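Local coordinates for protein putative branched-chain amino acid aminotransferase IlvE (Streptococcus mutans, PDB 4DQN) that probably transfers the amino group of leucine, isoleucine or valine to 2-oxoglutarate with pyridoxal 5'-phosphate as cofactor, at residues Y67-K70 with D71-Q75; K320-D323 with E324-I328; F103-A106 with A107-V111; V118-Y121 with G122-A125. All coordinates share one frame; numbering follows the deposited sequence.

Contact 1: residues Y67-K70 with D71-Q75; sequences YRTK and DGSVQ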
# COMPACT_ATOMS: atom_id res chain seq x y z
N TYR A 67 19.17 -19.15 13.07
CA TYR A 67 20.62 -19.17 13.07
C TYR A 67 21.09 -20.54 13.52
O TYR A 67 20.62 -21.04 14.55
CB TYR A 67 21.15 -18.12 14.06
CG TYR A 67 20.69 -16.70 13.78
CD1 TYR A 67 19.45 -16.24 14.23
CD2 TYR A 67 21.50 -15.82 13.08
CE1 TYR A 67 19.03 -14.94 13.96
CE2 TYR A 67 21.09 -14.52 12.81
CZ TYR A 67 19.85 -14.09 13.26
OH TYR A 67 19.45 -12.80 12.99
N ARG A 68 22.01 -21.16 12.78
CA ARG A 68 22.62 -22.40 13.29
C ARG A 68 23.80 -22.06 14.21
O ARG A 68 24.62 -21.20 13.88
CB ARG A 68 23.08 -23.31 12.14
CG ARG A 68 23.40 -24.72 12.61
CD ARG A 68 23.88 -25.60 11.46
NE ARG A 68 22.84 -25.79 10.44
CZ ARG A 68 21.85 -26.67 10.54
NH1 ARG A 68 21.74 -27.43 11.62
NH2 ARG A 68 20.96 -26.80 9.55
N THR A 69 23.87 -22.74 15.35
CA THR A 69 24.92 -22.48 16.33
C THR A 69 26.09 -23.46 16.19
O THR A 69 26.07 -24.37 15.37
CB THR A 69 24.38 -22.55 17.77
OG1 THR A 69 23.92 -23.89 18.05
CG2 THR A 69 23.23 -21.57 17.96
N LYS A 70 27.11 -23.26 17.03
CA LYS A 70 28.35 -24.02 16.94
C LYS A 70 28.15 -25.53 17.13
O LYS A 70 28.91 -26.33 16.56
CB LYS A 70 29.35 -23.46 17.96
CG LYS A 70 30.81 -23.72 17.65
CD LYS A 70 31.71 -22.94 18.60
CE LYS A 70 31.32 -23.19 20.05
NZ LYS A 70 32.03 -22.29 21.03
N ASP A 71 27.15 -25.94 17.92
CA ASP A 71 26.91 -27.37 18.13
C ASP A 71 25.93 -27.95 17.12
O ASP A 71 25.58 -29.13 17.19
CB ASP A 71 26.47 -27.67 19.58
CG ASP A 71 25.06 -27.22 19.89
OD1 ASP A 71 24.43 -26.51 19.07
OD2 ASP A 71 24.56 -27.57 20.98
N GLY A 72 25.48 -27.12 16.18
CA GLY A 72 24.58 -27.58 15.14
C GLY A 72 23.11 -27.22 15.36
O GLY A 72 22.32 -27.23 14.41
N SER A 73 22.75 -26.91 16.60
CA SER A 73 21.36 -26.57 16.90
C SER A 73 20.98 -25.21 16.31
O SER A 73 21.85 -24.36 16.06
CB SER A 73 21.09 -26.61 18.41
OG SER A 73 21.94 -25.73 19.12
N VAL A 74 19.69 -25.01 16.07
CA VAL A 74 19.20 -23.82 15.38
C VAL A 74 18.34 -23.00 16.34
O VAL A 74 17.64 -23.56 17.18
CB VAL A 74 18.39 -24.21 14.14
CG1 VAL A 74 17.85 -22.95 13.42
CG2 VAL A 74 19.26 -25.01 13.19
N GLN A 75 18.42 -21.68 16.24
CA GLN A 75 17.64 -20.83 17.14
C GLN A 75 17.07 -19.60 16.43
O GLN A 75 17.59 -19.16 15.41
CB GLN A 75 18.50 -20.42 18.34
CG GLN A 75 19.74 -19.61 17.97
CD GLN A 75 20.71 -19.49 19.13
OE1 GLN A 75 20.78 -20.38 19.97
NE2 GLN A 75 21.45 -18.38 19.19
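Arg68 and Val74 lie on one face of an antiparallel hairpin, with Tyr67 and Gln75 on the other. The Arg68 chain runs straight to CD and bends at chi3 (-63°), which turns the guanidinium back over its own hairpin: Val74 CG2 sits over one of its faces, near the rim, and NH1 donates to Gly72 O at 2.9 Å. That bond is bent, 136° at the hydrogen. NE and NH2 serve the 118-121 loop, bonding to Pro119 O and Val118 O. On the Tyr67 and Gln75 side, the Thr69 and Gln75 side chains cross at about a right angle, with Thr69 CG2 3.4 Å from Gln75 OE1; the Gln75 amide itself is held by Lys342 and Gln329. Tyr67 turns an edge of its ring toward Gln75 O, which accepts from Tyr67 N.

Beyond the strands, Thr69 to Gly72 form a type I turn closed by Gly72 N to Thr69 O. Asp71 OD1 takes Ser73 N at 3.0 Å from above the carboxylate plane, making an Asx turn, and receives Ser73 OG at 2.6 Å on its syn lone pair. Thr69 N donates almost straight to Ser73 O, 2.7 Å away. Gly72 takes a positive phi (102°), which favours glycine. Asp71 OD1 with its two donors and Arg68 NH1 on Gly72 O thus brace the turn, while NE and NH2 tie the hairpin to the 118-121 loop.

Contact 2: residues K320-D323 with E324-I328; sequences KLYD and ELTGI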
# COMPACT_ATOMS: atom_id res chain seq x y z
N LYS A 320 32.17 -3.04 16.89
CA LYS A 320 31.95 -3.64 18.21
C LYS A 320 30.50 -4.05 18.41
O LYS A 320 30.21 -5.09 18.99
CB LYS A 320 32.36 -2.65 19.31
CG LYS A 320 33.83 -2.74 19.70
CD LYS A 320 34.29 -1.44 20.36
CE LYS A 320 33.26 -0.91 21.34
NZ LYS A 320 33.57 0.50 21.80
N LEU A 321 29.58 -3.20 17.96
CA LEU A 321 28.16 -3.48 18.06
C LEU A 321 27.78 -4.65 17.15
O LEU A 321 27.00 -5.52 17.55
CB LEU A 321 27.33 -2.25 17.69
CG LEU A 321 27.43 -1.07 18.66
CD1 LEU A 321 26.82 0.20 18.06
CD2 LEU A 321 26.73 -1.42 19.95
N TYR A 322 28.34 -4.65 15.94
CA TYR A 322 28.08 -5.73 14.98
C TYR A 322 28.55 -7.08 15.52
O TYR A 322 27.80 -8.07 15.49
CB TYR A 322 28.78 -5.44 13.65
CG TYR A 322 28.58 -6.51 12.58
CD1 TYR A 322 27.50 -6.46 11.70
CD2 TYR A 322 29.48 -7.57 12.44
CE1 TYR A 322 27.32 -7.43 10.71
CE2 TYR A 322 29.30 -8.55 11.47
CZ TYR A 322 28.22 -8.47 10.60
OH TYR A 322 28.04 -9.44 9.63
N ASP A 323 29.79 -7.12 16.00
CA ASP A 323 30.35 -8.35 16.56
C ASP A 323 29.50 -8.89 17.71
O ASP A 323 29.22 -10.09 17.78
CB ASP A 323 31.80 -8.13 17.02
CG ASP A 323 32.77 -7.98 15.86
OD1 ASP A 323 32.36 -8.29 14.72
OD2 ASP A 323 33.94 -7.59 16.08
N GLU A 324 29.07 -8.00 18.60
CA GLU A 324 28.29 -8.41 19.77
C GLU A 324 26.88 -8.86 19.41
O GLU A 324 26.38 -9.86 19.94
CB GLU A 324 28.24 -7.27 20.80
CG GLU A 324 27.64 -7.65 22.15
CD GLU A 324 28.63 -8.32 23.09
OE1 GLU A 324 29.79 -8.56 22.70
OE2 GLU A 324 28.24 -8.61 24.24
N LEU A 325 26.21 -8.14 18.50
CA LEU A 325 24.86 -8.54 18.11
C LEU A 325 24.84 -9.87 17.37
O LEU A 325 24.07 -10.76 17.72
CB LEU A 325 24.19 -7.46 17.25
CG LEU A 325 22.80 -7.80 16.69
CD1 LEU A 325 21.79 -7.97 17.81
CD2 LEU A 325 22.33 -6.72 15.69
N THR A 326 25.69 -10.01 16.35
CA THR A 326 25.75 -11.25 15.58
C THR A 326 26.25 -12.41 16.45
O THR A 326 25.79 -13.54 16.32
CB THR A 326 26.60 -11.12 14.30
OG1 THR A 326 27.93 -10.70 14.63
CG2 THR A 326 25.99 -10.11 13.35
N GLY A 327 27.18 -12.13 17.36
CA GLY A 327 27.65 -13.16 18.28
C GLY A 327 26.49 -13.74 19.08
O GLY A 327 26.37 -14.96 19.26
N ILE A 328 25.63 -12.86 19.57
CA ILE A 328 24.46 -13.28 20.32
C ILE A 328 23.50 -14.08 19.45
O ILE A 328 23.01 -15.14 19.86
CB ILE A 328 23.73 -12.06 20.91
CG1 ILE A 328 24.56 -11.46 22.04
CG2 ILE A 328 22.34 -12.44 21.43
CD1 ILE A 328 24.16 -10.03 22.38
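Thr326 grips Tyr322 O twice, through OG1 at 2.8 Å and through its backbone N at 3.0 Å. The two donors come to the oxygen from opposite faces of the carbonyl plane, so both fit on one acceptor. The hydroxyl reaches back along the helix because OG1 stands between the backbone N and the carbonyl carbon (chi1 57°). Around this pair the regular i to i+4 ladder continues: Glu324 N bonds to Lys320 O at 3.1 Å, Leu325 N to Leu321 O at 2.9 Å and Gly327 N to Asp323 O, also at 2.9 Å.

The same threonine also carries the side-chain packing. Its CG2 lies over one face of the Tyr322 ring, 4.0 Å from the centroid and 13° off the ring normal, a CH-pi contact displaced slightly toward the rim. Tyr322 brings its ring there with CG anti to the backbone N (chi1 180°). Farther out, Val292 of strand 292-301 touches both Tyr322 and Thr326, while Leu325 packs on helix 251-262 and on Phe77 of strand 74-77. Glu324 forms a salt bridge with Arg263 through OE2.

Helix 316-329 thus satisfies the Thr326 hydroxyl proton within its own backbone, leaving the methyl for the aromatic face. The doubly used acceptor and the CH-pi contact would together restrain rotation of Thr326 about chi1.

Contact 3: residues F103-A106 with A107-V111; sequences FIDA and AKQVV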
# COMPACT_ATOMS: atom_id res chain seq x y z
N PHE A 103 2.33 -17.26 16.43
CA PHE A 103 3.39 -16.76 15.56
C PHE A 103 4.71 -17.50 15.77
O PHE A 103 5.35 -17.97 14.81
CB PHE A 103 3.58 -15.25 15.84
CG PHE A 103 4.62 -14.58 14.97
CD1 PHE A 103 5.98 -14.68 15.28
CD2 PHE A 103 4.24 -13.82 13.86
CE1 PHE A 103 6.95 -14.06 14.48
CE2 PHE A 103 5.19 -13.18 13.06
CZ PHE A 103 6.55 -13.30 13.37
N ILE A 104 5.13 -17.62 17.03
CA ILE A 104 6.43 -18.21 17.33
C ILE A 104 6.40 -19.70 17.03
O ILE A 104 7.34 -20.24 16.45
CB ILE A 104 6.84 -17.95 18.78
CG1 ILE A 104 7.14 -16.46 18.98
CG2 ILE A 104 8.09 -18.75 19.15
CD1 ILE A 104 7.35 -16.11 20.45
N ASP A 105 5.30 -20.36 17.39
CA ASP A 105 5.16 -21.78 17.09
C ASP A 105 5.21 -22.02 15.59
O ASP A 105 5.82 -22.98 15.12
CB ASP A 105 3.85 -22.33 17.64
CG ASP A 105 3.63 -23.77 17.22
OD1 ASP A 105 4.33 -24.64 17.76
OD2 ASP A 105 2.78 -24.02 16.33
N ALA A 106 4.55 -21.15 14.83
CA ALA A 106 4.53 -21.32 13.38
C ALA A 106 5.93 -21.17 12.81
O ALA A 106 6.34 -21.93 11.93
CB ALA A 106 3.60 -20.31 12.75
N ALA A 107 6.65 -20.15 13.27
CA ALA A 107 8.03 -19.93 12.84
C ALA A 107 8.88 -21.17 13.11
O ALA A 107 9.62 -21.62 12.24
CB ALA A 107 8.61 -18.72 13.54
N LYS A 108 8.80 -21.70 14.32
CA LYS A 108 9.54 -22.92 14.65
C LYS A 108 9.19 -24.11 13.76
O LYS A 108 10.08 -24.83 13.31
CB LYS A 108 9.33 -23.29 16.11
CG LYS A 108 9.97 -22.31 17.08
CD LYS A 108 9.93 -22.86 18.50
CE LYS A 108 10.64 -21.92 19.46
NZ LYS A 108 10.61 -22.42 20.88
N GLN A 109 7.89 -24.32 13.50
CA GLN A 109 7.47 -25.39 12.60
C GLN A 109 8.12 -25.28 11.23
O GLN A 109 8.50 -26.29 10.63
CB GLN A 109 5.95 -25.38 12.40
CG GLN A 109 5.13 -25.91 13.57
CD GLN A 109 3.66 -26.03 13.20
OE1 GLN A 109 3.31 -26.70 12.24
NE2 GLN A 109 2.80 -25.35 13.96
N VAL A 110 8.22 -24.05 10.70
CA VAL A 110 8.83 -23.86 9.39
C VAL A 110 10.33 -24.15 9.41
O VAL A 110 10.85 -24.82 8.51
CB VAL A 110 8.56 -22.44 8.84
CG1 VAL A 110 9.28 -22.23 7.50
CG2 VAL A 110 7.06 -22.25 8.64
N VAL A 111 11.02 -23.69 10.45
CA VAL A 111 12.45 -23.96 10.60
C VAL A 111 12.70 -25.45 10.69
O VAL A 111 13.53 -26.00 9.95
CB VAL A 111 13.02 -23.28 11.84
CG1 VAL A 111 14.48 -23.64 12.00
CG2 VAL A 111 12.85 -21.76 11.73
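Asp105 and Gln109, one turn apart on helix 100-113, meet through a side-chain bond: Gln109 NE2 donates to Asp105 OD2 at 2.7 Å. The acceptor lies nearly in the amide plane, whereas the carboxylate is met on its syn side but 34° out of plane; the two flat groups are twisted 55° against each other. A chi1 of 175° points Asp105 CG away from its own backbone N and swings the carboxylate along the helix to Gln109, whose chain is extended beyond CG.

Beside this pair Ile104 and Lys108 lie side by side, Ile104 CG2 being 4.1 Å from Lys108 CE. The straight lysine carries NZ to the backbone oxygens of Lys342 and Asp345 near the C-terminus. Backbone bonds such as Lys108 N to Ile104 O (3.0 Å) hold the spacing of one turn.

Ala106 and Val110 touch Ile152 of the antiparallel sheet and Ala107 touches Leu129; Phe103 packs on helix 79-92 and on Pro131 of the sheet. The apolar side faces these elements, while Asp105, Lys108 and Gln109 lie toward the more exposed side, as in an amphipathic helix. The N-H donated to OD2 would probably favour the ionised form of Asp105.

Contact 4: residues V118-Y121 with G122-A125; sequences VPPY and GTGA
Thr123 and Pro120 carry the direct hydrogen bonds of this loop. Pro120 O accepts twice, from Thr123 OG1 at 2.9 Å and from Thr123 N at 3.2 Å. The hydroxyl arrives nearly along the axis of the carbonyl, at a C=O...O angle of 163°, while the amide is tilted from the carbonyl plane. A chi1 of 47° tucks OG1 in over the backbone of its own residue, and from there it also accepts from Ala125 N at 2.9 Å. Thr123 OG1 is therefore both donor, to Pro120 O, and acceptor, from Ala125 N. Tyr121 OH is hydrogen-bonded to Asp332 OD1.

The bond from Ala125 N defines an ST turn, set in the loop that leads from helix 100-113 into strand 126-136. The peptide between Tyr121 and Gly122 is cis, and the positive phi of Gly124 (76°) suits a glycine as the chain bends back toward Pro119.

Water provides a second link: one molecule donates to Pro119 O and to Ala125 O, 2.8 Å from each, spanning the two carbonyls where no direct bond between them is possible.

Apolar contacts close the remainder. Ala125 CB packs against Pro119 CB at 3.6 Å and lies equally near Pro119 CG, while the Thr123 and Pro120 side chains meet obliquely, Thr123 CG2 lying 4.1 Å from Pro120 CD. Trp11 touches Pro119, Pro120 and Thr123.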
# COMPACT_ATOMS: atom_id res chain seq x y z
N VAL A 118 18.80 -24.55 6.77
CA VAL A 118 19.48 -23.61 7.66
C VAL A 118 20.99 -23.79 7.42
O VAL A 118 21.54 -24.86 7.69
CB VAL A 118 19.12 -23.87 9.14
CG1 VAL A 118 19.76 -22.80 10.03
CG2 VAL A 118 17.61 -23.86 9.33
N PRO A 119 21.65 -22.75 6.88
CA PRO A 119 23.06 -22.84 6.46
C PRO A 119 23.98 -23.29 7.60
O PRO A 119 23.65 -23.10 8.76
CB PRO A 119 23.39 -21.41 6.05
CG PRO A 119 22.05 -20.85 5.58
CD PRO A 119 21.09 -21.41 6.60
N PRO A 120 25.13 -23.91 7.25
CA PRO A 120 26.08 -24.37 8.26
C PRO A 120 26.73 -23.21 9.02
O PRO A 120 26.90 -22.13 8.47
CB PRO A 120 27.16 -25.08 7.42
CG PRO A 120 26.50 -25.41 6.13
CD PRO A 120 25.53 -24.28 5.88
N TYR A 121 27.07 -23.45 10.28
CA TYR A 121 27.96 -22.58 11.03
C TYR A 121 29.36 -22.79 10.42
O TYR A 121 29.72 -23.95 10.16
CB TYR A 121 27.93 -23.07 12.49
CG TYR A 121 28.74 -22.26 13.47
CD1 TYR A 121 30.11 -22.48 13.62
CD2 TYR A 121 28.14 -21.29 14.26
CE1 TYR A 121 30.85 -21.75 14.53
CE2 TYR A 121 28.88 -20.55 15.18
CZ TYR A 121 30.23 -20.79 15.30
OH TYR A 121 30.97 -20.06 16.20
N GLY A 122 30.15 -21.76 10.14
CA GLY A 122 29.83 -20.36 10.26
C GLY A 122 30.01 -19.67 8.90
O GLY A 122 31.07 -19.13 8.56
N THR A 123 28.95 -19.74 8.10
CA THR A 123 28.88 -19.10 6.81
C THR A 123 28.51 -17.64 7.01
O THR A 123 28.72 -16.81 6.13
CB THR A 123 27.75 -19.73 5.98
OG1 THR A 123 26.58 -19.83 6.80
CG2 THR A 123 28.13 -21.14 5.56
N GLY A 124 27.93 -17.34 8.17
CA GLY A 124 27.26 -16.07 8.40
C GLY A 124 25.90 -16.04 7.72
O GLY A 124 25.18 -15.04 7.76
N ALA A 125 25.54 -17.15 7.08
CA ALA A 125 24.28 -17.26 6.37
C ALA A 125 23.20 -17.84 7.29
O ALA A 125 23.51 -18.52 8.28
CB ALA A 125 24.43 -18.12 5.13
O HOH W 1 23.09 -20.64 10.00

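Overall arrangement
Contact 1 touches each of the other three. Its closest neighbour is contact 4, with centres 9 Å apart, where Arg68 NH2 lies 2.7 Å from Val118 O and the Tyr121 ring packs on the 67-70 backbone. Val74 CG1 meets Val111 CG1 of contact 3 at 3.7 Å, and Gln75 reaches the end of contact 2, whose centre is 16 Å away. Contacts 3 and 4 meet through Val111 and Val118; contact 2 stays about 7 Å from contact 4 and 14 Å from contact 3 at the nearest atoms. Contact 3 approaches the predicted cofactor lysine, the Phe103 side chain being about 9 Å from that of Lys188, to which no cofactor is attached here.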